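Local coordinates for protein probable aminotransferase (Pseudomonas aeruginosa, PDB 5YKR) that is a probable class-III aminotransferase, a member of the large superfamily of pyridoxal-phosphate-dependent enzymes, at residues M229-M234 with E260-S265. Residues are numbered along the deposited sequence; the frame is centred on the assembly and turned at random.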
loop_
_atom_site.group_PDB
_atom_site.type_symbol
_atom_site.label_atom_id
_atom_site.label_comp_id
_atom_site.label_asym_id
_atom_site.label_seq_id
_atom_site.Cartn_x
_atom_site.Cartn_y
_atom_site.Cartn_z
ATOM N N MET A 229 -0.058 -21.383 10.239
ATOM C CA MET A 229 -0.713 -20.146 10.665
ATOM C C MET A 229 0.129 -19.465 11.741
ATOM O O MET A 229 0.673 -20.138 12.630
ATOM C CB MET A 229 -2.142 -20.389 11.160
ATOM C CG MET A 229 -2.980 -21.148 10.176
ATOM S SD MET A 229 -4.714 -21.395 10.699
ATOM C CE MET A 229 -5.367 -19.718 10.649
ATOM N N THR A 230 0.222 -18.150 11.688
ATOM C CA THR A 230 1.054 -17.380 12.615
ATOM C C THR A 230 0.364 -16.217 13.259
ATOM O O THR A 230 0.970 -15.507 14.052
ATOM C CB THR A 230 2.321 -16.834 11.924
ATOM O OG1 THR A 230 1.950 -15.859 10.950
ATOM C CG2 THR A 230 3.130 -17.971 11.285
ATOM N N ASN A 231 -0.921 -16.031 12.971
ATOM C CA ASN A 231 -1.633 -14.844 13.423
ATOM C C ASN A 231 -2.766 -15.134 14.405
ATOM O O ASN A 231 -3.687 -14.330 14.550
ATOM C CB ASN A 231 -2.065 -14.037 12.205
ATOM C CG ASN A 231 -0.899 -13.408 11.454
ATOM O OD1 ASN A 231 -0.671 -13.639 10.200
ATOM N ND2 ASN A 231 -0.218 -12.566 12.152
ATOM N N VAL A 232 -2.644 -16.271 15.096
ATOM C CA VAL A 232 -3.536 -16.631 16.212
ATOM C C VAL A 232 -2.743 -17.489 17.181
ATOM O O VAL A 232 -3.133 -18.611 17.544
ATOM C CB VAL A 232 -4.854 -17.279 15.672
ATOM C CG1 VAL A 232 -4.582 -18.586 14.910
ATOM C CG2 VAL A 232 -5.856 -17.434 16.778
ATOM N N GLY A 233 -1.539 -17.025 17.506
ATOM C CA GLY A 233 -0.513 -17.982 17.855
ATOM C C GLY A 233 -0.154 -18.815 16.623
ATOM O O GLY A 233 -0.594 -18.512 15.492
ATOM N N MET A 234 0.602 -19.872 16.833
ATOM C CA MET A 234 1.035 -20.712 15.726
ATOM C C MET A 234 0.242 -21.985 15.601
ATOM O O MET A 234 0.087 -22.697 16.562
ATOM C CB MET A 234 2.506 -21.059 15.883
ATOM C CG MET A 234 3.395 -19.884 15.614
ATOM S SD MET A 234 5.151 -20.299 15.921
ATOM C CE MET A 234 5.813 -18.762 15.392
ATOM N N GLU A 260 3.428 -16.120 2.581
ATOM C CA GLU A 260 4.629 -16.384 3.353
ATOM C C GLU A 260 5.154 -15.150 4.058
ATOM O O GLU A 260 6.310 -15.091 4.503
ATOM C CB GLU A 260 5.723 -16.992 2.476
ATOM C CG GLU A 260 5.296 -18.386 1.989
ATOM C CD GLU A 260 6.241 -19.492 2.465
ATOM O OE1 GLU A 260 6.816 -19.405 3.593
ATOM O OE2 GLU A 260 6.379 -20.513 1.733
ATOM N N THR A 261 4.285 -14.147 4.192
ATOM C CA THR A 261 4.722 -12.878 4.811
ATOM C C THR A 261 5.387 -13.059 6.196
ATOM O O THR A 261 6.282 -12.300 6.564
ATOM C CB THR A 261 3.556 -11.887 4.787
ATOM O OG1 THR A 261 3.200 -11.613 3.423
ATOM C CG2 THR A 261 3.891 -10.590 5.478
ATOM N N HIS A 262 4.883 -14.016 6.987
ATOM C CA HIS A 262 5.539 -14.459 8.223
ATOM C C HIS A 262 6.350 -15.722 8.081
ATOM O O HIS A 262 7.423 -15.827 8.704
ATOM C CB HIS A 262 4.569 -14.607 9.371
ATOM C CG HIS A 262 4.102 -13.329 9.969
ATOM N ND1 HIS A 262 2.995 -13.270 10.797
ATOM C CD2 HIS A 262 4.658 -12.094 9.992
ATOM C CE1 HIS A 262 2.854 -12.031 11.244
ATOM N NE2 HIS A 262 3.844 -11.289 10.772
ATOM N N THR A 263 5.863 -16.717 7.353
ATOM C CA THR A 263 6.524 -18.020 7.282
ATOM C C THR A 263 7.835 -17.992 6.489
ATOM O O THR A 263 8.547 -19.000 6.495
ATOM C CB THR A 263 5.591 -19.106 6.805
ATOM O OG1 THR A 263 5.107 -18.755 5.505
ATOM C CG2 THR A 263 4.409 -19.289 7.786
ATOM N N ILE A 264 8.172 -16.825 5.911
ATOM C CA ILE A 264 9.526 -16.597 5.410
ATOM C C ILE A 264 10.579 -16.771 6.524
ATOM O O ILE A 264 11.777 -16.967 6.248
ATOM C CB ILE A 264 9.598 -15.220 4.720
ATOM C CG1 ILE A 264 10.889 -15.016 3.915
ATOM C CG2 ILE A 264 9.406 -14.105 5.740
ATOM C CD1 ILE A 264 11.118 -16.050 2.811
ATOM N N SER A 265 10.155 -16.784 7.795
ATOM C CA SER A 265 11.034 -17.195 8.879
ATOM C C SER A 265 11.599 -18.610 8.750
ATOM O O SER A 265 12.613 -18.916 9.405
ATOM C CB SER A 265 10.334 -17.021 10.228
ATOM O OG SER A 265 9.289 -17.962 10.372
#
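A single histidine–threonine hydrogen bond, flanked by an amide crossing near the ring edge and a small methyl contact, joins Thr230, Asn231, His262 and Thr263 where two loops meet in the buried interior. The loops follow the parallel neighbours 220-225 and 255-259 of the seven-stranded mixed sheet, so the contact illustrates how connections leaving adjacent strands of an aminotransferase fold are tied side chain to side chain. His262 ND1 donates to Thr230 OG1 over 2.8 Å, and the hydroxyl lies only 3° out of the imidazole plane, at the ring edge. Thr230 sets its OG1 between its own backbone N and carbonyl carbon (chi1 67°), which leaves CG2 beside the N, 4.0 Å from Thr263 CG2. The amide of Asn231 makes a close contact without a hydrogen bond, ND2 3.2 Å from His262 CE1 and the two planes 43° apart; its ND2 bonds weakly to His428 NE2 and its OD1 weakly to O3 of the pyridoxal phosphate–lysine adduct at position 286. Thr263 OG1 itself donates to Glu260 OE1 over 2.6 Å, approaching from above the carboxylate plane. Thr230 OG1 also bonds Glu226 OE2, so the hydroxyl links imidazole to carboxylate. The in-plane bond is likely to hold the ring's rotation, while the carboxylate would probably draw the hydroxyl hydrogen to itself and make OG1 a better acceptor for ND1.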